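Local coordinates for thioredoxin-like fold domain-containing protein (Enterococcus faecalis, PDB 1Z6M) that is of unknown function but has a thioredoxin-like fold with a CxxC pattern at a helix start, consistent with a thiol-disulfide oxidoreductase, at residues 36-41 with 108-113; 64-69 with 93-98; 83-88 with 126-131. One frame throughout, in Å; residues are numbered along the deposited sequence.

Contact 1 (36-41 with 108-113); sequences NVRCPY and WGNLTL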
loop_
_atom_site.group_PDB
_atom_site.type_symbol
_atom_site.label_atom_id
_atom_site.label_comp_id
_atom_site.label_asym_id
_atom_site.label_seq_id
_atom_site.Cartn_x
_atom_site.Cartn_y
_atom_site.Cartn_z
ATOM N N ASN A 36 1.827 4.741 -0.316
ATOM C CA ASN A 36 3.189 5.111 0.039
ATOM C C ASN A 36 3.202 5.226 1.559
ATOM O O ASN A 36 2.332 5.873 2.147
ATOM C CB ASN A 36 3.594 6.425 -0.648
ATOM C CG ASN A 36 5.009 6.858 -0.302
ATOM O OD1 ASN A 36 5.300 7.169 0.846
ATOM N ND2 ASN A 36 5.893 6.886 -1.304
ATOM N N VAL A 37 4.156 4.569 2.203
ATOM C CA VAL A 37 4.114 4.437 3.663
ATOM C C VAL A 37 4.398 5.712 4.427
ATOM O O VAL A 37 4.193 5.751 5.635
ATOM C CB VAL A 37 4.996 3.290 4.228
ATOM C CG1 VAL A 37 4.517 1.948 3.733
ATOM C CG2 VAL A 37 6.494 3.531 3.966
ATOM N N ARG A 38 4.852 6.765 3.743
ATOM C CA ARG A 38 4.987 8.069 4.420
ATOM C C ARG A 38 3.705 8.891 4.362
ATOM O O ARG A 38 3.560 9.889 5.054
ATOM C CB ARG A 38 6.153 8.888 3.861
ATOM C CG ARG A 38 6.669 9.959 4.848
ATOM C CD ARG A 38 6.179 11.351 4.525
ATOM N NE ARG A 38 6.516 12.307 5.584
ATOM C CZ ARG A 38 5.775 12.512 6.670
ATOM N NH1 ARG A 38 4.652 11.837 6.857
ATOM N NH2 ARG A 38 6.157 13.397 7.579
ATOM N N CYS A 39 2.768 8.467 3.526
ATOM C CA CYS A 39 1.587 9.268 3.305
ATOM C C CYS A 39 0.615 9.183 4.488
ATOM O O CYS A 39 0.228 8.093 4.880
ATOM C CB CYS A 39 0.919 8.809 2.002
ATOM S SG CYS A 39 -0.699 9.534 1.733
ATOM N N PRO A 40 0.172 10.333 5.033
ATOM C CA PRO A 40 -0.775 10.268 6.154
ATOM C C PRO A 40 -2.190 9.841 5.734
ATOM O O PRO A 40 -2.977 9.348 6.561
ATOM C CB PRO A 40 -0.744 11.691 6.709
ATOM C CG PRO A 40 -0.433 12.544 5.514
ATOM C CD PRO A 40 0.556 11.721 4.710
ATOM N N TYR A 41 -2.506 9.996 4.454
ATOM C CA TYR A 41 -3.801 9.545 3.955
ATOM C C TYR A 41 -3.769 8.018 3.857
ATOM O O TYR A 41 -4.741 7.348 4.190
ATOM C CB TYR A 41 -4.127 10.186 2.602
ATOM C CG TYR A 41 -4.183 11.695 2.611
ATOM C CD1 TYR A 41 -3.015 12.454 2.625
ATOM C CD2 TYR A 41 -5.405 12.365 2.577
ATOM C CE1 TYR A 41 -3.059 13.841 2.609
ATOM C CE2 TYR A 41 -5.460 13.754 2.570
ATOM C CZ TYR A 41 -4.281 14.483 2.584
ATOM O OH TYR A 41 -4.298 15.852 2.560
ATOM N N TRP A 108 10.072 9.146 11.556
ATOM C CA TRP A 108 11.038 9.018 10.457
ATOM C C TRP A 108 10.642 9.854 9.235
ATOM O O TRP A 108 11.487 10.146 8.376
ATOM C CB TRP A 108 11.245 7.543 10.069
ATOM C CG TRP A 108 9.981 6.830 9.692
ATOM C CD1 TRP A 108 9.213 6.034 10.496
ATOM C CD2 TRP A 108 9.343 6.836 8.404
ATOM N NE1 TRP A 108 8.129 5.552 9.790
ATOM C CE2 TRP A 108 8.180 6.041 8.510
ATOM C CE3 TRP A 108 9.634 7.455 7.179
ATOM C CZ2 TRP A 108 7.308 5.848 7.435
ATOM C CZ3 TRP A 108 8.766 7.258 6.104
ATOM C CH2 TRP A 108 7.623 6.460 6.241
ATOM N N GLY A 109 9.379 10.273 9.173
ATOM C CA GLY A 109 8.842 10.895 7.960
ATOM C C GLY A 109 9.421 12.253 7.625
ATOM O O GLY A 109 9.294 12.722 6.500
ATOM N N ASN A 110 10.077 12.868 8.603
ATOM C CA ASN A 110 10.657 14.209 8.448
ATOM C C ASN A 110 12.183 14.216 8.468
ATOM O O ASN A 110 12.814 15.267 8.612
ATOM C CB ASN A 110 10.091 15.143 9.520
ATOM C CG ASN A 110 8.572 15.172 9.504
ATOM O OD1 ASN A 110 7.902 14.684 10.428
ATOM N ND2 ASN A 110 8.016 15.695 8.422
ATOM N N LEU A 111 12.783 13.041 8.322
ATOM C CA LEU A 111 14.232 12.916 8.345
ATOM C C LEU A 111 14.819 13.036 6.941
ATOM O O LEU A 111 14.096 12.957 5.940
ATOM C CB LEU A 111 14.645 11.585 8.977
ATOM C CG LEU A 111 14.149 11.307 10.399
ATOM C CD1 LEU A 111 14.594 9.927 10.836
ATOM C CD2 LEU A 111 14.624 12.365 11.383
ATOM N N THR A 112 16.129 13.252 6.865
ATOM C CA THR A 112 16.799 13.187 5.570
ATOM C C THR A 112 16.714 11.756 5.049
ATOM O O THR A 112 16.484 10.816 5.820
ATOM C CB THR A 112 18.285 13.543 5.655
ATOM O OG1 THR A 112 18.956 12.526 6.411
ATOM C CG2 THR A 112 18.510 14.935 6.267
ATOM N N LEU A 113 16.902 11.584 3.746
ATOM C CA LEU A 113 16.763 10.243 3.163
ATOM C C LEU A 113 17.757 9.259 3.780
ATOM O O LEU A 113 17.429 8.102 4.040
ATOM C CB LEU A 113 16.895 10.274 1.637
ATOM C CG LEU A 113 15.802 11.078 0.922
ATOM C CD1 LEU A 113 15.999 11.006 -0.583
ATOM C CD2 LEU A 113 14.416 10.564 1.288
#
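W108 meets both V37 and R38 with the far end of its indole. Its CH2 lies 3.6 Å from the CA of R38, and the carbonyl of V37 comes in at the ring edge, its O 3.6 Å from W108 CZ2. The R38 side chain and the indole run antiparallel, R38 CG 3.6 Å from W108 CZ3, with guanidinium and ring planes 45° apart. The pyrrole end of the indole is fixed elsewhere, by a hydrogen bond from NE1 to M101 O. At G109 the polar contact begins: R38 NE donates to G109 O over 3.0 Å. The bond is bent (132° at the hydrogen), and the donor stands above the carbonyl plane rather than on a lone pair. G109 CA covers part of one guanidinium face, 3.3 Å above its plane. A bend at chi2 (-102°) turns the arginine chain toward this backbone. N110 closes the contact, its side-chain amide approaching the guanidinium from the edge. The loop carrying V37 and R38 is a type I turn from N36 to C39, accompanied by an Asx turn in which R38 N donates to N36 OD1 (3.0 Å). It leads into C39, N-cap of helix 40-58 and first cysteine of a CxxC sequence at a helix start, consistent with the redox site of thioredoxin-like proteins, although no such role is established here.

Contact 2 (64-69 with 93-98); sequences RIIKLF and QALSAL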
loop_
_atom_site.group_PDB
_atom_site.type_symbol
_atom_site.label_atom_id
_atom_site.label_comp_id
_atom_site.label_asym_id
_atom_site.label_seq_id
_atom_site.Cartn_x
_atom_site.Cartn_y
_atom_site.Cartn_z
ATOM N N ARG A 64 -5.275 -9.308 -0.378
ATOM C CA ARG A 64 -4.783 -7.954 -0.609
ATOM C C ARG A 64 -3.514 -8.032 -1.418
ATOM O O ARG A 64 -2.660 -8.895 -1.167
ATOM C CB ARG A 64 -4.483 -7.245 0.704
ATOM C CG ARG A 64 -5.678 -7.151 1.643
ATOM C CD ARG A 64 -5.239 -6.704 3.027
ATOM N NE ARG A 64 -4.844 -5.298 3.015
ATOM C CZ ARG A 64 -4.376 -4.638 4.070
ATOM N NH1 ARG A 64 -4.200 -5.257 5.231
ATOM N NH2 ARG A 64 -4.072 -3.349 3.957
ATOM N N ILE A 65 -3.400 -7.126 -2.392
ATOM C CA ILE A 65 -2.166 -6.976 -3.158
ATOM C C ILE A 65 -1.703 -5.538 -2.963
ATOM O O ILE A 65 -2.258 -4.594 -3.528
ATOM C CB ILE A 65 -2.314 -7.336 -4.659
ATOM C CG1 ILE A 65 -2.921 -8.732 -4.840
ATOM C CG2 ILE A 65 -0.955 -7.254 -5.342
ATOM C CD1 ILE A 65 -4.454 -8.738 -4.976
ATOM N N ILE A 66 -0.691 -5.395 -2.114
ATOM C CA ILE A 66 -0.231 -4.091 -1.665
ATOM C C ILE A 66 0.938 -3.650 -2.537
ATOM O O ILE A 66 1.986 -4.323 -2.572
ATOM C CB ILE A 66 0.119 -4.112 -0.160
ATOM C CG1 ILE A 66 -1.132 -4.461 0.667
ATOM C CG2 ILE A 66 0.687 -2.758 0.283
ATOM C CD1 ILE A 66 -0.838 -4.830 2.117
ATOM N N LYS A 67 0.724 -2.541 -3.236
ATOM C CA LYS A 67 1.662 -2.009 -4.213
ATOM C C LYS A 67 2.308 -0.765 -3.642
ATOM O O LYS A 67 1.665 0.283 -3.544
ATOM C CB LYS A 67 0.934 -1.729 -5.530
ATOM C CG LYS A 67 0.366 -3.029 -6.123
ATOM C CD LYS A 67 -0.437 -2.796 -7.380
ATOM C CE LYS A 67 -1.108 -4.075 -7.871
ATOM N NZ LYS A 67 -0.193 -4.976 -8.664
ATOM N N LEU A 68 3.571 -0.901 -3.254
ATOM C CA LEU A 68 4.302 0.202 -2.620
ATOM C C LEU A 68 4.837 1.108 -3.714
ATOM O O LEU A 68 5.762 0.749 -4.448
ATOM C CB LEU A 68 5.397 -0.333 -1.696
ATOM C CG LEU A 68 4.863 -1.220 -0.562
ATOM C CD1 LEU A 68 6.020 -1.686 0.298
ATOM C CD2 LEU A 68 3.826 -0.523 0.296
ATOM N N PHE A 69 4.184 2.263 -3.836
ATOM C CA PHE A 69 4.363 3.192 -4.947
ATOM C C PHE A 69 5.384 4.248 -4.518
ATOM O O PHE A 69 5.076 5.141 -3.703
ATOM C CB PHE A 69 2.980 3.811 -5.219
ATOM C CG PHE A 69 2.839 4.622 -6.495
ATOM C CD1 PHE A 69 3.898 4.874 -7.365
ATOM C CD2 PHE A 69 1.594 5.181 -6.788
ATOM C CE1 PHE A 69 3.691 5.658 -8.516
ATOM C CE2 PHE A 69 1.395 5.948 -7.919
ATOM C CZ PHE A 69 2.448 6.196 -8.784
ATOM N N GLN A 93 5.244 -11.001 7.922
ATOM C CA GLN A 93 6.235 -10.148 8.571
ATOM C C GLN A 93 6.301 -8.773 7.900
ATOM O O GLN A 93 6.489 -7.759 8.580
ATOM C CB GLN A 93 7.610 -10.830 8.598
ATOM C CG GLN A 93 7.697 -12.006 9.573
ATOM C CD GLN A 93 8.885 -12.923 9.313
ATOM O OE1 GLN A 93 9.914 -12.505 8.779
ATOM N NE2 GLN A 93 8.745 -14.186 9.699
ATOM N N ALA A 94 6.120 -8.738 6.579
ATOM C CA ALA A 94 6.098 -7.478 5.830
ATOM C C ALA A 94 4.907 -6.611 6.227
ATOM O O ALA A 94 5.045 -5.393 6.367
ATOM C CB ALA A 94 6.093 -7.737 4.336
ATOM N N LEU A 95 3.744 -7.231 6.414
ATOM C CA LEU A 95 2.571 -6.484 6.848
ATOM C C LEU A 95 2.823 -5.899 8.241
ATOM O O LEU A 95 2.476 -4.744 8.517
ATOM C CB LEU A 95 1.309 -7.353 6.820
ATOM C CG LEU A 95 -0.003 -6.657 7.202
ATOM C CD1 LEU A 95 -0.289 -5.439 6.329
ATOM C CD2 LEU A 95 -1.144 -7.657 7.112
ATOM N N SER A 96 3.445 -6.684 9.115
ATOM C CA SER A 96 3.796 -6.208 10.451
ATOM C C SER A 96 4.727 -5.003 10.368
ATOM O O SER A 96 4.572 -4.025 11.094
ATOM C CB SER A 96 4.448 -7.324 11.275
ATOM O OG SER A 96 4.874 -6.846 12.546
ATOM N N ALA A 97 5.703 -5.082 9.470
ATOM C CA ALA A 97 6.616 -3.980 9.249
ATOM C C ALA A 97 5.872 -2.736 8.762
ATOM O O ALA A 97 6.141 -1.644 9.236
ATOM C CB ALA A 97 7.713 -4.379 8.268
ATOM N N LEU A 98 4.942 -2.893 7.821
ATOM C CA LEU A 98 4.144 -1.758 7.367
ATOM C C LEU A 98 3.390 -1.126 8.523
ATOM O O LEU A 98 3.339 0.097 8.649
ATOM C CB LEU A 98 3.149 -2.179 6.290
ATOM C CG LEU A 98 3.752 -2.514 4.929
ATOM C CD1 LEU A 98 2.652 -3.075 4.029
ATOM C CD2 LEU A 98 4.429 -1.307 4.281
#
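L98 and L95, one turn apart on helix 91-103, meet R64, I66 and L68, which all set out from strand 62-68 toward the helix. L98 carries the larger share: its two methyls divide between neighbours, CD2 lying 4.1 Å from L68 CD2 and CD1 lying 4.2 Å from I66 CG2. I66 then reaches back with its other branch, CD1 to L95 CD1 at 4.3 Å, and so touches both leucines. These separations indicate apolar packing among the four aliphatic residues. L95 CG stands opposite the backbone N (chi1 -178°), which brings CD1 to the strand although the side chain does not set out in that direction. The same methyl is in plain contact with R64 NH1 at 4.1 Å, the two side chains roughly perpendicular. Within the strand, I66 CD1 lies 3.9 Å above the plane of the R64 guanidinium, offset toward its rim. Farther out, R64 NE forms a salt bridge with E33 of strand 29-35, which gives this buried arginine a carboxylate partner. The axes of segments 64-68 and 93-98 come within 11.8 Å, their directions 55° apart, too wide for backbone contact. Helix 91-103 belongs to the run of helices between strands 62-68 and 152-155, consistent with the helical insertion of DsbA-like members of the thioredoxin fold, and here covers a sheet face near strand 62-68.

Contact 3 (83-88 with 126-131); sequences HHYIDY and LKEQKD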
loop_
_atom_site.group_PDB
_atom_site.type_symbol
_atom_site.label_atom_id
_atom_site.label_comp_id
_atom_site.label_asym_id
_atom_site.label_seq_id
_atom_site.Cartn_x
_atom_site.Cartn_y
_atom_site.Cartn_z
ATOM N N HIS A 83 10.045 1.706 1.722
ATOM C CA HIS A 83 9.554 0.655 0.837
ATOM C C HIS A 83 10.628 -0.359 0.491
ATOM O O HIS A 83 10.320 -1.502 0.153
ATOM C CB HIS A 83 9.045 1.253 -0.463
ATOM C CG HIS A 83 7.803 2.068 -0.310
ATOM N ND1 HIS A 83 7.311 2.847 -1.330
ATOM C CD2 HIS A 83 6.945 2.211 0.727
ATOM C CE1 HIS A 83 6.194 3.431 -0.931
ATOM N NE2 HIS A 83 5.955 3.069 0.317
ATOM N N HIS A 84 11.888 0.057 0.561
ATOM C CA HIS A 84 12.987 -0.805 0.143
ATOM C C HIS A 84 13.498 -1.704 1.263
ATOM O O HIS A 84 14.442 -2.466 1.048
ATOM C CB HIS A 84 14.109 0.039 -0.470
ATOM C CG HIS A 84 13.622 0.972 -1.530
ATOM N ND1 HIS A 84 14.243 2.168 -1.810
ATOM C CD2 HIS A 84 12.543 0.907 -2.350
ATOM C CE1 HIS A 84 13.578 2.791 -2.769
ATOM N NE2 HIS A 84 12.538 2.050 -3.108
ATOM N N TYR A 85 12.859 -1.617 2.437
ATOM C CA TYR A 85 13.169 -2.453 3.597
ATOM C C TYR A 85 12.104 -3.529 3.819
ATOM O O TYR A 85 12.077 -4.189 4.859
ATOM C CB TYR A 85 13.359 -1.584 4.862
ATOM C CG TYR A 85 14.653 -0.811 4.833
ATOM C CD1 TYR A 85 14.772 0.385 4.126
ATOM C CD2 TYR A 85 15.777 -1.297 5.498
ATOM C CE1 TYR A 85 15.975 1.082 4.079
ATOM C CE2 TYR A 85 16.980 -0.614 5.458
ATOM C CZ TYR A 85 17.075 0.574 4.743
ATOM O OH TYR A 85 18.270 1.258 4.695
ATOM N N ILE A 86 11.232 -3.699 2.827
ATOM C CA ILE A 86 10.147 -4.654 2.896
ATOM C C ILE A 86 10.612 -6.007 2.390
ATOM O O ILE A 86 11.133 -6.128 1.276
ATOM C CB ILE A 86 8.900 -4.128 2.130
ATOM C CG1 ILE A 86 8.273 -2.961 2.908
ATOM C CG2 ILE A 86 7.889 -5.246 1.859
ATOM C CD1 ILE A 86 7.589 -3.348 4.220
ATOM N N ASP A 87 10.420 -7.015 3.239
ATOM C CA ASP A 87 10.828 -8.374 2.945
ATOM C C ASP A 87 9.711 -9.101 2.224
ATOM O O ASP A 87 8.819 -9.665 2.855
ATOM C CB ASP A 87 11.186 -9.112 4.235
ATOM C CG ASP A 87 11.735 -10.507 3.977
ATOM O OD1 ASP A 87 11.797 -10.925 2.794
ATOM O OD2 ASP A 87 12.097 -11.191 4.959
ATOM N N TYR A 88 9.766 -9.092 0.895
ATOM C CA TYR A 88 8.720 -9.712 0.091
ATOM C C TYR A 88 8.650 -11.232 0.226
ATOM O O TYR A 88 7.639 -11.831 -0.134
ATOM C CB TYR A 88 8.814 -9.291 -1.384
ATOM C CG TYR A 88 8.374 -7.864 -1.606
ATOM C CD1 TYR A 88 9.302 -6.823 -1.601
ATOM C CD2 TYR A 88 7.029 -7.550 -1.789
ATOM C CE1 TYR A 88 8.904 -5.504 -1.792
ATOM C CE2 TYR A 88 6.616 -6.236 -1.980
ATOM C CZ TYR A 88 7.554 -5.215 -1.970
ATOM O OH TYR A 88 7.143 -3.915 -2.165
ATOM N N LEU A 126 15.326 -3.364 10.440
ATOM C CA LEU A 126 15.097 -3.872 9.087
ATOM C C LEU A 126 16.383 -3.906 8.253
ATOM O O LEU A 126 17.376 -3.266 8.605
ATOM C CB LEU A 126 14.014 -3.020 8.392
ATOM C CG LEU A 126 12.681 -2.845 9.135
ATOM C CD1 LEU A 126 11.769 -1.889 8.392
ATOM C CD2 LEU A 126 11.978 -4.181 9.347
ATOM N N LYS A 127 16.327 -4.624 7.143
ATOM C CA LYS A 127 17.473 -4.748 6.265
ATOM C C LYS A 127 17.146 -4.240 4.865
ATOM O O LYS A 127 16.096 -4.577 4.358
ATOM C CB LYS A 127 17.947 -6.201 6.232
ATOM C CG LYS A 127 18.953 -6.512 5.167
ATOM C CD LYS A 127 20.351 -6.026 5.548
ATOM C CE LYS A 127 21.354 -6.221 4.423
ATOM N NZ LYS A 127 20.689 -6.159 3.122
ATOM N N GLU A 128 18.037 -3.445 4.284
ATOM C CA GLU A 128 17.799 -2.877 2.952
ATOM C C GLU A 128 17.773 -4.000 1.931
ATOM O O GLU A 128 18.649 -4.862 1.938
ATOM C CB GLU A 128 18.874 -1.842 2.598
ATOM C CG GLU A 128 18.566 -0.997 1.351
ATOM C CD GLU A 128 18.921 -1.690 0.042
ATOM O OE1 GLU A 128 19.895 -2.482 0.006
ATOM O OE2 GLU A 128 18.222 -1.435 -0.957
ATOM N N GLN A 129 16.758 -3.992 1.069
ATOM C CA GLN A 129 16.592 -5.035 0.064
ATOM C C GLN A 129 15.726 -4.568 -1.090
ATOM O O GLN A 129 14.750 -5.230 -1.452
ATOM C CB GLN A 129 16.019 -6.307 0.696
ATOM C CG GLN A 129 14.786 -6.094 1.581
ATOM C CD GLN A 129 14.506 -7.295 2.454
ATOM O OE1 GLN A 129 14.070 -8.345 1.974
ATOM N NE2 GLN A 129 14.778 -7.157 3.745
ATOM N N LYS A 130 16.102 -3.438 -1.682
ATOM C CA LYS A 130 15.339 -2.884 -2.805
ATOM C C LYS A 130 15.206 -3.930 -3.914
ATOM O O LYS A 130 16.185 -4.576 -4.289
ATOM C CB LYS A 130 15.998 -1.612 -3.344
ATOM C CG LYS A 130 15.203 -0.883 -4.434
ATOM C CD LYS A 130 15.880 0.432 -4.811
ATOM C CE LYS A 130 15.209 1.127 -5.983
ATOM N NZ LYS A 130 16.027 2.300 -6.418
ATOM N N ASP A 131 13.983 -4.115 -4.404
ATOM C CA ASP A 131 13.747 -4.914 -5.605
ATOM C C ASP A 131 13.456 -3.908 -6.716
ATOM O O ASP A 131 12.330 -3.423 -6.854
ATOM C CB ASP A 131 12.577 -5.885 -5.388
ATOM C CG ASP A 131 12.297 -6.764 -6.598
ATOM O OD1 ASP A 131 12.649 -6.374 -7.729
ATOM O OD2 ASP A 131 11.701 -7.850 -6.412
HETATM O O HOH W 1 13.754 -5.854 6.421
HETATM O O HOH W 2 12.110 -4.455 -0.579
HETATM O O HOH W 3 12.519 -8.760 -0.236
#
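K130 lies flat along the imidazole of H84, the two side chains running alongside each other in the same direction. This is a CH-pi contact between two loops that join helices of the thioredoxin-like fold. Segment 83-88 opens with a type I turn from H83 to I86 and leads to helix 91-103; the loop at 126-131 runs into helix 132-145. K130 CD is 3.8 Å from the centroid of the H84 ring and only 9° off the normal, a position reached by a lysine chain extended beyond CG. The ring is oriented by a hydrogen bond from H84 NE2 to D70.

Y85 takes the other aromatic contact. E128 CA sits over one face of its ring, offset toward the rim, 3.8 Å from the centroid; the glutamate side chain lies athwart the tyrosine, its carboxylate plane 88° from the ring. L126 CB packs against Y85 CD2, while Y85 OH is hydrogen-bonded to E121 of helix 113-123. The E128 chain bends at chi2 (-82°), placing OE2 to accept from K130 N, which approaches from above the carboxylate plane.

Between these aromatic contacts, Q129 N donates to H84 O (2.8 Å), coming almost straight on to the carbonyl oxygen, the one direct hydrogen bond between the segments. The Q129 side chain runs alongside, its CG 3.7 Å from I86 O, toward D87, whose OD1 is hydrogen-bonded to S89 OG. Q129 NE2 donates to K127 O at 3.0 Å, with the acceptor in the amide plane. Three waters bridge the loops: water 1 joins Y85 O to K127 N, and water 2 donates to both I86 O and Q129 O. Water 3 accepts from Y88 N and donates to Q129 OE1 over 2.7 Å.

From the N terminus, the chain leaves strand 29-35 at 36-41, and contact 1 closes the longest way round, at 108-113, bringing the CxxC loop to the turn after helix 105-108. Contact 2 is nested inside that loop, joining strand 62-68 to helix 91-103. Contact 3 starts within both loops, at 83-88, and closes beyond them at 126-131, so it crosses contacts 1 and 2. Neighbouring contacts meet directly: N36 ND2 is probably hydrogen-bonded to F69 O, H83 NE2 is probably hydrogen-bonded to V37 N, and L68 CD1 lies 3.5 Å from Y88 OH. Together they tie the sheet, the CxxC loop and the helices between residues 77 and 145.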